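Local atomic coordinates of dehalogenase-like hydrolase (Ralstonia solanacearum, PDB entry 3UMB), a protein that probably catalyses the hydrolytic dehalogenation of small (S)-2-haloalkanoic acids to the corresponding (R)-2-hydroxyalkanoic acids, releasing a halide ion. Residues A[18-23]-A[92-97]; A[38-43]-A[66-71]; A[106-111]-A[116-121]. One frame throughout, in Å; residues are numbered along the deposited sequence.

Interaction 1. Residues A[18-23]-A[92-97]; sequences VYSVAA and MREYAC
Val-21 and Glu-94 meet where helix 19-28 runs beside helix 85-96. The two side chains pass alongside one another, pointing opposite ways. The methyl CG2 of Val-21 lies 4.1 Å from CG of Glu-94, so the valine touches the aliphatic part of the acid rather than its carboxylate. The glutamate chain leaves its helix with CG anti to the backbone N (chi1 -158°) and then bends at chi2. That bend carries the carboxylate alongside Ser-20. There OE2 of Glu-94 stands 3.8 Å from OG of Ser-20, a loose approach. CG of Glu-94 also lies 3.8 Å from the carbonyl O of Ser-20. Deeper in, CG2 of Val-21 comes within 4.4 Å of the backbone CA of Tyr-95. The Tyr-95 ring continues inward, and its hydroxyl is hydrogen-bonded to Gln-44 of helix 33-54. The short helical segments are nearly antiparallel, at 163°, and their axes come within 9.3 Å. This pair lies in the helical region that follows strand 6-9 in the chain, consistent with the cap of L-2-haloacid dehalogenases. No hydrogen bond joins the two segments. OE1 of Glu-94 instead forms a salt bridge with Arg-24, on the next turn of helix 19-28. The contact has a buried apolar side at Val-21 and a more polar, partly exposed side at Ser-20 and Glu-94, and an electrostatic tie between the helices comes from the Glu-94 to Arg-24 pair.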
loop_
_atom_site.group_PDB
_atom_site.type_symbol
_atom_site.label_atom_id
_atom_site.label_comp_id
_atom_site.label_asym_id
_atom_site.label_seq_id
_atom_site.Cartn_x
_atom_site.Cartn_y
_atom_site.Cartn_z
ATOM N N VAL A 18 12.582 15.439 -2.348
ATOM C CA VAL A 18 11.183 15.846 -2.052
ATOM C C VAL A 18 11.133 16.779 -0.800
ATOM O O VAL A 18 10.099 17.391 -0.470
ATOM C CB VAL A 18 10.312 14.533 -1.845
ATOM C CG1 VAL A 18 8.946 14.769 -1.184
ATOM C CG2 VAL A 18 10.142 13.845 -3.133
ATOM N N TYR A 19 12.264 16.899 -0.092
ATOM C CA TYR A 19 12.311 17.695 1.141
ATOM C C TYR A 19 11.529 19.023 1.035
ATOM O O TYR A 19 10.741 19.364 1.944
ATOM C CB TYR A 19 13.763 17.956 1.600
ATOM C CG TYR A 19 13.800 18.604 2.946
ATOM C CD1 TYR A 19 14.003 17.838 4.094
ATOM C CD2 TYR A 19 13.574 19.982 3.089
ATOM C CE1 TYR A 19 13.990 18.427 5.356
ATOM C CE2 TYR A 19 13.559 20.580 4.341
ATOM C CZ TYR A 19 13.764 19.801 5.468
ATOM O OH TYR A 19 13.758 20.387 6.721
ATOM N N SER A 20 11.724 19.760 -0.066
ATOM C CA SER A 20 11.216 21.132 -0.149
ATOM C C SER A 20 9.696 21.231 -0.057
ATOM O O SER A 20 9.171 22.323 0.107
ATOM C CB SER A 20 11.735 21.844 -1.411
ATOM O OG SER A 20 11.198 21.282 -2.621
ATOM N N VAL A 21 8.990 20.108 -0.166
ATOM C CA VAL A 21 7.537 20.125 -0.076
ATOM C C VAL A 21 7.116 20.117 1.387
ATOM O O VAL A 21 6.224 20.873 1.791
ATOM C CB VAL A 21 6.880 18.958 -0.841
ATOM C CG1 VAL A 21 5.393 19.052 -0.738
ATOM C CG2 VAL A 21 7.306 18.950 -2.325
ATOM N N ALA A 22 7.777 19.295 2.196
ATOM C CA ALA A 22 7.475 19.247 3.629
ATOM C C ALA A 22 7.636 20.641 4.239
ATOM O O ALA A 22 6.721 21.147 4.909
ATOM C CB ALA A 22 8.361 18.221 4.313
ATOM N N ALA A 23 8.760 21.294 3.917
ATOM C CA ALA A 23 9.082 22.660 4.385
ATOM C C ALA A 23 8.066 23.751 4.000
ATOM O O ALA A 23 7.808 24.679 4.761
ATOM C CB ALA A 23 10.469 23.044 3.888
HETATM N N MSE A 92 1.208 21.812 -5.091
HETATM C CA MSE A 92 1.363 21.097 -6.348
HETATM C C MSE A 92 2.507 21.741 -7.206
HETATM O O MSE A 92 3.443 21.017 -7.593
HETATM C CB MSE A 92 -0.014 20.961 -7.070
HETATM C CG MSE A 92 -1.048 19.889 -6.411
HETATM SE SE MSE A 92 -0.171 18.233 -5.778
HETATM C CE MSE A 92 0.107 17.413 -7.584
ATOM N N ARG A 93 2.494 23.069 -7.409
ATOM C CA ARG A 93 3.653 23.784 -7.989
ATOM C C ARG A 93 4.940 23.329 -7.368
ATOM O O ARG A 93 5.890 22.947 -8.048
ATOM C CB ARG A 93 3.568 25.302 -7.777
ATOM C CG ARG A 93 2.513 25.989 -8.641
ATOM C CD ARG A 93 2.670 27.509 -8.700
ATOM N NE ARG A 93 1.760 28.236 -7.800
ATOM C CZ ARG A 93 0.473 28.524 -8.046
ATOM N NH1 ARG A 93 -0.134 28.127 -9.170
ATOM N NH2 ARG A 93 -0.226 29.208 -7.138
ATOM N N GLU A 94 4.975 23.356 -6.050
ATOM C CA GLU A 94 6.139 22.907 -5.365
ATOM C C GLU A 94 6.487 21.514 -5.819
ATOM O O GLU A 94 7.662 21.195 -5.964
ATOM C CB GLU A 94 5.916 22.921 -3.859
ATOM C CG GLU A 94 7.197 22.967 -3.121
ATOM C CD GLU A 94 7.828 24.329 -3.141
ATOM O OE1 GLU A 94 7.081 25.342 -3.222
ATOM O OE2 GLU A 94 9.073 24.370 -3.071
ATOM N N TYR A 95 5.462 20.690 -6.042
ATOM C CA TYR A 95 5.666 19.268 -6.396
ATOM C C TYR A 95 6.205 19.145 -7.815
ATOM O O TYR A 95 7.087 18.333 -8.070
ATOM C CB TYR A 95 4.373 18.405 -6.229
ATOM C CG TYR A 95 4.654 16.951 -5.808
ATOM C CD1 TYR A 95 4.154 16.438 -4.622
ATOM C CD2 TYR A 95 5.454 16.116 -6.576
ATOM C CE1 TYR A 95 4.436 15.131 -4.216
ATOM C CE2 TYR A 95 5.736 14.812 -6.176
ATOM C CZ TYR A 95 5.220 14.329 -4.999
ATOM O OH TYR A 95 5.498 13.040 -4.611
ATOM N N ALA A 96 5.665 19.956 -8.724
ATOM C CA ALA A 96 6.116 19.963 -10.120
ATOM C C ALA A 96 7.604 20.162 -10.231
ATOM O O ALA A 96 8.242 19.483 -11.011
ATOM C CB ALA A 96 5.378 21.012 -10.932
ATOM N N CYS A 97 8.164 21.041 -9.413
ATOM C CA CYS A 97 9.521 21.520 -9.634
ATOM C C CYS A 97 10.488 21.393 -8.460
ATOM O O CYS A 97 10.623 22.310 -7.649
ATOM C CB CYS A 97 9.457 22.961 -10.110
ATOM S SG CYS A 97 9.861 23.074 -11.874
#

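Interaction 2. Residues A[38-43]-A[66-71]; sequences VLWRDR and DVTVDA. With MG (magnesium ion), chain H.
Trp-40 and Thr-68 make the one hydrogen bond between these helical segments. NE1 of Trp-40 donates to the backbone O of Thr-68 over 3.1 Å, with an N-H...O angle of 159°. The carbonyl oxygen approaches the indole edge-on, only slightly off its plane. The donor is tilted 20° from the carbonyl plane of Thr-68. The indole reaches across because CG of Trp-40 is anti to the backbone N.

The apolar contacts lie around this bond. CB of Ala-71 meets the indole edge in plane, 3.7 Å from CD1 of Trp-40. The methyl CG2 of Thr-68 is 3.8 Å from CZ2 of Trp-40. Ala-71 is small enough to let the backbones close in, and its CB is 4.0 Å from CB of Arg-43.

The ionic contacts lie on the far side of the 38-43 segment. OD1 of Asp-42 binds the magnesium ion at 2.3 Å, along with two waters. Asp-46 also belongs to this site. Asp-42 of the second subunit binds the same ion, so the metal bridges the two chains. OD2 of Asp-42 accepts a salt-bridge hydrogen bond of 3.3 Å from NH2 of Arg-43. Arg-43 is also paired through NH1 with Glu-206 of the second subunit.

Helices 33-54 and 64-78 cross here with an angle of 134° between the segments. Met-92 of helix 85-96 packs on both Trp-40 and Thr-68, and Val-21 of helix 19-28 packs on Trp-40, so four helices meet here, with the second subunit beside Asp-42 and Arg-43.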
loop_
_atom_site.group_PDB
_atom_site.type_symbol
_atom_site.label_atom_id
_atom_site.label_comp_id
_atom_site.label_asym_id
_atom_site.label_seq_id
_atom_site.Cartn_x
_atom_site.Cartn_y
_atom_site.Cartn_z
ATOM N N VAL A 38 4.096 13.371 5.660
ATOM C CA VAL A 38 3.967 11.943 5.919
ATOM C C VAL A 38 2.636 11.319 5.438
ATOM O O VAL A 38 2.673 10.328 4.689
ATOM C CB VAL A 38 4.144 11.595 7.394
ATOM C CG1 VAL A 38 4.032 10.090 7.565
ATOM C CG2 VAL A 38 5.522 12.082 7.913
ATOM N N LEU A 39 1.478 11.863 5.872
ATOM C CA LEU A 39 0.179 11.284 5.504
ATOM C C LEU A 39 -0.023 11.314 4.001
ATOM O O LEU A 39 -0.545 10.379 3.430
ATOM C CB LEU A 39 -0.994 11.972 6.218
ATOM C CG LEU A 39 -2.393 11.435 5.970
ATOM C CD1 LEU A 39 -2.442 9.932 6.225
ATOM C CD2 LEU A 39 -3.447 12.243 6.790
ATOM N N TRP A 40 0.463 12.377 3.373
ATOM C CA TRP A 40 0.313 12.599 1.947
ATOM C C TRP A 40 1.093 11.596 1.085
ATOM O O TRP A 40 0.548 11.045 0.115
ATOM C CB TRP A 40 0.786 13.994 1.655
ATOM C CG TRP A 40 0.605 14.462 0.284
ATOM C CD1 TRP A 40 -0.153 13.918 -0.707
ATOM C CD2 TRP A 40 1.178 15.636 -0.236
ATOM N NE1 TRP A 40 -0.068 14.691 -1.850
ATOM C CE2 TRP A 40 0.759 15.752 -1.578
ATOM C CE3 TRP A 40 2.067 16.601 0.297
ATOM C CZ2 TRP A 40 1.175 16.805 -2.398
ATOM C CZ3 TRP A 40 2.467 17.655 -0.513
ATOM C CH2 TRP A 40 2.028 17.744 -1.855
ATOM N N ARG A 41 2.343 11.345 1.466
ATOM C CA ARG A 41 3.176 10.339 0.801
ATOM C C ARG A 41 2.586 8.936 0.990
ATOM O O ARG A 41 2.466 8.180 0.026
ATOM C CB ARG A 41 4.619 10.421 1.305
ATOM C CG ARG A 41 5.615 9.397 0.708
ATOM C CD ARG A 41 5.744 9.474 -0.852
ATOM N NE ARG A 41 6.660 8.438 -1.358
ATOM C CZ ARG A 41 6.745 8.051 -2.641
ATOM N NH1 ARG A 41 5.972 8.607 -3.587
ATOM N NH2 ARG A 41 7.598 7.086 -2.990
ATOM N N ASP A 42 2.187 8.612 2.217
ATOM C CA ASP A 42 1.491 7.361 2.500
ATOM C C ASP A 42 0.315 7.158 1.559
ATOM O O ASP A 42 0.228 6.141 0.883
ATOM C CB ASP A 42 0.953 7.329 3.932
ATOM C CG ASP A 42 0.318 5.958 4.320
ATOM O OD1 ASP A 42 1.083 4.949 4.424
ATOM O OD2 ASP A 42 -0.937 5.901 4.538
ATOM N N ARG A 43 -0.611 8.100 1.535
ATOM C CA ARG A 43 -1.829 7.906 0.718
ATOM C C ARG A 43 -1.535 7.966 -0.771
ATOM O O ARG A 43 -2.171 7.273 -1.550
ATOM C CB ARG A 43 -2.989 8.835 1.129
ATOM C CG ARG A 43 -3.579 8.427 2.490
ATOM C CD ARG A 43 -4.160 7.017 2.412
ATOM N NE ARG A 43 -5.333 6.835 3.261
ATOM C CZ ARG A 43 -5.296 6.434 4.544
ATOM N NH1 ARG A 43 -6.422 6.248 5.237
ATOM N NH2 ARG A 43 -4.142 6.212 5.175
ATOM N N ASP A 66 -2.683 13.397 -10.788
ATOM C CA ASP A 66 -4.038 13.449 -10.274
ATOM C C ASP A 66 -4.188 12.586 -9.011
ATOM O O ASP A 66 -4.978 12.931 -8.105
ATOM C CB ASP A 66 -5.031 13.043 -11.372
ATOM C CG ASP A 66 -4.757 13.772 -12.726
ATOM O OD1 ASP A 66 -5.138 14.945 -12.897
ATOM O OD2 ASP A 66 -4.137 13.179 -13.608
ATOM N N VAL A 67 -3.461 11.459 -8.953
ATOM C CA VAL A 67 -3.411 10.657 -7.731
ATOM C C VAL A 67 -2.775 11.468 -6.603
ATOM O O VAL A 67 -3.144 11.292 -5.446
ATOM C CB VAL A 67 -2.662 9.277 -7.905
ATOM C CG1 VAL A 67 -2.423 8.598 -6.525
ATOM C CG2 VAL A 67 -3.446 8.326 -8.924
ATOM N N THR A 68 -1.806 12.338 -6.936
ATOM C CA THR A 68 -1.079 13.102 -5.917
ATOM C C THR A 68 -2.033 14.200 -5.351
ATOM O O THR A 68 -2.026 14.509 -4.189
ATOM C CB THR A 68 0.262 13.636 -6.459
ATOM O OG1 THR A 68 1.150 12.543 -6.702
ATOM C CG2 THR A 68 0.933 14.601 -5.487
ATOM N N VAL A 69 -2.878 14.752 -6.194
ATOM C CA VAL A 69 -3.885 15.728 -5.770
ATOM C C VAL A 69 -4.882 15.028 -4.827
ATOM O O VAL A 69 -5.065 15.464 -3.701
ATOM C CB VAL A 69 -4.556 16.347 -7.031
ATOM C CG1 VAL A 69 -5.805 17.150 -6.685
ATOM C CG2 VAL A 69 -3.511 17.206 -7.807
ATOM N N ASP A 70 -5.439 13.893 -5.275
ATOM C CA ASP A 70 -6.316 13.065 -4.441
ATOM C C ASP A 70 -5.714 12.808 -3.057
ATOM O O ASP A 70 -6.373 12.992 -2.042
ATOM C CB ASP A 70 -6.589 11.724 -5.102
ATOM C CG ASP A 70 -7.324 11.850 -6.391
ATOM O OD1 ASP A 70 -7.906 12.925 -6.578
ATOM O OD2 ASP A 70 -7.283 10.904 -7.226
ATOM N N ALA A 71 -4.484 12.336 -3.014
ATOM C CA ALA A 71 -3.861 12.008 -1.733
ATOM C C ALA A 71 -3.715 13.269 -0.878
ATOM O O ALA A 71 -3.896 13.217 0.340
ATOM C CB ALA A 71 -2.486 11.323 -1.909
HETATM MG MG MG H . 0.893 2.706 3.934
HETATM O O HOH W 1 -0.890 3.443 5.307
HETATM O O HOH W 2 3.112 3.300 4.498
#

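Interaction 3. Residues A[106-111]-A[116-121]; sequences PVLRQL and LPLGIL
Leu-108 and Leu-118 make the tightest apolar contact between helix 104-112 and strand 118-122. Their methyls CD2 of Leu-108 and CD1 of Leu-118 are 3.7 Å apart, and the two side chains cross obliquely. The same CD1 of Leu-118 also lies 3.8 Å from the backbone O of Leu-108, so it rests on the helix backbone as well. Its other methyl, CD2, reaches CB of Leu-111 at 4.3 Å.

Leu-116 approaches near the end of the helix. Its N donates a weak hydrogen bond of 3.2 Å to O of Leu-111, bent to 135° at the hydrogen. CB of Leu-116 is 3.3 Å from that same oxygen. Farther along the side chains, CD1 of Leu-116 and CD2 of Leu-111 are 4.5 Å apart. Leu-118 has CG anti to its carbonyl carbon (chi1 -61°), and its CB is directed at the helix, which places its two methyls against Leu-108 and Leu-111.

The strand is held from both flanks. Gly-119 shares backbone hydrogen bonds with Val-7 and Phe-9 of strand 6-9, and Ile-120 does so with His-144 and Leu-146 of strand 144-147. Helix 219-227 packs against helix 104-112 through Leu-223, which touches Val-107 and Leu-111. Phe-9 and Leu-141 also touch Leu-108. The magnesium sites are far away.

Helix 104-112 thus lies against the parallel sheet and leads through a short turn into the next strand. This is the helix-to-strand half of a beta-alpha-beta unit of the Rossmann-like HAD core, in which strand 118-122 lies parallel to strand 6-9.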
loop_
_atom_site.group_PDB
_atom_site.type_symbol
_atom_site.label_atom_id
_atom_site.label_comp_id
_atom_site.label_asym_id
_atom_site.label_seq_id
_atom_site.Cartn_x
_atom_site.Cartn_y
_atom_site.Cartn_z
ATOM N N PRO A 106 27.293 14.956 -10.619
ATOM C CA PRO A 106 28.661 14.486 -10.955
ATOM C C PRO A 106 28.780 12.979 -11.088
ATOM O O PRO A 106 29.469 12.481 -12.011
ATOM C CB PRO A 106 29.523 14.942 -9.762
ATOM C CG PRO A 106 28.583 15.556 -8.760
ATOM C CD PRO A 106 27.269 15.800 -9.406
ATOM N N VAL A 107 28.143 12.277 -10.126
ATOM C CA VAL A 107 28.082 10.798 -10.066
ATOM C C VAL A 107 27.467 10.269 -11.355
ATOM O O VAL A 107 27.934 9.277 -11.890
ATOM C CB VAL A 107 27.214 10.229 -8.860
ATOM C CG1 VAL A 107 27.427 8.735 -8.741
ATOM C CG2 VAL A 107 27.517 10.916 -7.513
ATOM N N LEU A 108 26.427 10.934 -11.851
ATOM C CA LEU A 108 25.847 10.548 -13.131
ATOM C C LEU A 108 26.940 10.644 -14.211
ATOM O O LEU A 108 27.054 9.776 -15.084
ATOM C CB LEU A 108 24.597 11.394 -13.457
ATOM C CG LEU A 108 23.354 11.129 -12.567
ATOM C CD1 LEU A 108 22.200 12.147 -12.727
ATOM C CD2 LEU A 108 22.820 9.732 -12.819
ATOM N N ARG A 109 27.796 11.655 -14.103
ATOM C CA ARG A 109 28.871 11.829 -15.078
ATOM C C ARG A 109 29.950 10.758 -14.984
ATOM O O ARG A 109 30.303 10.194 -16.009
ATOM C CB ARG A 109 29.434 13.241 -15.016
ATOM C CG ARG A 109 28.465 14.220 -15.656
ATOM C CD ARG A 109 28.575 15.655 -15.129
ATOM N NE ARG A 109 27.649 16.527 -15.865
ATOM C CZ ARG A 109 27.401 17.808 -15.583
ATOM N NH1 ARG A 109 28.012 18.407 -14.556
ATOM N NH2 ARG A 109 26.526 18.493 -16.336
ATOM N N GLN A 110 30.432 10.419 -13.784
ATOM C CA GLN A 110 31.402 9.299 -13.651
ATOM C C GLN A 110 30.879 7.934 -14.194
ATOM O O GLN A 110 31.648 7.000 -14.397
ATOM C CB GLN A 110 31.868 9.154 -12.194
ATOM C CG GLN A 110 33.017 10.115 -11.784
ATOM C CD GLN A 110 32.929 10.577 -10.314
ATOM O OE1 GLN A 110 33.650 10.070 -9.453
ATOM N NE2 GLN A 110 32.037 11.541 -10.030
ATOM N N LEU A 111 29.560 7.842 -14.405
ATOM C CA LEU A 111 28.888 6.667 -15.006
ATOM C C LEU A 111 28.715 6.836 -16.523
ATOM O O LEU A 111 29.009 5.913 -17.275
ATOM C CB LEU A 111 27.503 6.432 -14.372
ATOM C CG LEU A 111 27.398 6.253 -12.852
ATOM C CD1 LEU A 111 25.940 6.431 -12.408
ATOM C CD2 LEU A 111 27.962 4.905 -12.441
ATOM N N LEU A 116 28.117 4.169 -19.834
ATOM C CA LEU A 116 26.845 3.635 -19.322
ATOM C C LEU A 116 25.668 4.500 -19.732
ATOM O O LEU A 116 25.601 5.681 -19.391
ATOM C CB LEU A 116 26.896 3.390 -17.804
ATOM C CG LEU A 116 27.693 2.148 -17.362
ATOM C CD1 LEU A 116 27.708 2.030 -15.847
ATOM C CD2 LEU A 116 27.223 0.816 -18.004
ATOM N N PRO A 117 24.755 3.919 -20.528
ATOM C CA PRO A 117 23.477 4.600 -20.794
ATOM C C PRO A 117 22.653 4.730 -19.491
ATOM O O PRO A 117 22.776 3.903 -18.598
ATOM C CB PRO A 117 22.772 3.703 -21.811
ATOM C CG PRO A 117 23.567 2.375 -21.852
ATOM C CD PRO A 117 24.862 2.578 -21.144
ATOM N N LEU A 118 21.861 5.790 -19.393
ATOM C CA LEU A 118 21.184 6.130 -18.149
ATOM C C LEU A 118 19.744 6.371 -18.460
ATOM O O LEU A 118 19.434 6.976 -19.490
ATOM C CB LEU A 118 21.775 7.390 -17.492
ATOM C CG LEU A 118 23.250 7.369 -17.077
ATOM C CD1 LEU A 118 23.596 8.621 -16.249
ATOM C CD2 LEU A 118 23.672 6.066 -16.356
ATOM N N GLY A 119 18.871 5.868 -17.587
ATOM C CA GLY A 119 17.445 6.163 -17.692
ATOM C C GLY A 119 16.760 6.439 -16.365
ATOM O O GLY A 119 17.298 6.112 -15.281
ATOM N N ILE A 120 15.579 7.044 -16.475
ATOM C CA ILE A 120 14.613 7.164 -15.381
ATOM C C ILE A 120 13.397 6.264 -15.639
ATOM O O ILE A 120 12.851 6.246 -16.765
ATOM C CB ILE A 120 14.063 8.571 -15.288
ATOM C CG1 ILE A 120 15.194 9.572 -15.103
ATOM C CG2 ILE A 120 13.068 8.691 -14.129
ATOM C CD1 ILE A 120 14.705 11.001 -14.904
ATOM N N LEU A 121 12.975 5.531 -14.608
ATOM C CA LEU A 121 11.681 4.817 -14.603
ATOM C C LEU A 121 10.868 5.232 -13.379
ATOM O O LEU A 121 11.286 4.976 -12.251
ATOM C CB LEU A 121 11.843 3.304 -14.639
ATOM C CG LEU A 121 10.526 2.522 -14.781
ATOM C CD1 LEU A 121 9.862 2.814 -16.146
ATOM C CD2 LEU A 121 10.747 1.027 -14.590
#

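In the fold
Interactions 1 and 2 form one continuous helical packing region, with centres about 13 Å apart. CD1 of Tyr-95 packs 3.7 Å from CH2 of Trp-40, and CE of Met-92 lies 3.6 Å from CG2 of Thr-68. Interaction 2 falls within the chain between the two segments of interaction 1. The magnesium ion bound by Asp-42 is at interaction 2, and the side chain of Tyr-95 in interaction 1 is about 11 Å from that of Asp-42. Interaction 3 comes later in the chain and belongs to the sheet-bearing core. Its centre is about 24 Å from that of interaction 1 and about 29 Å from that of interaction 2, and it touches neither.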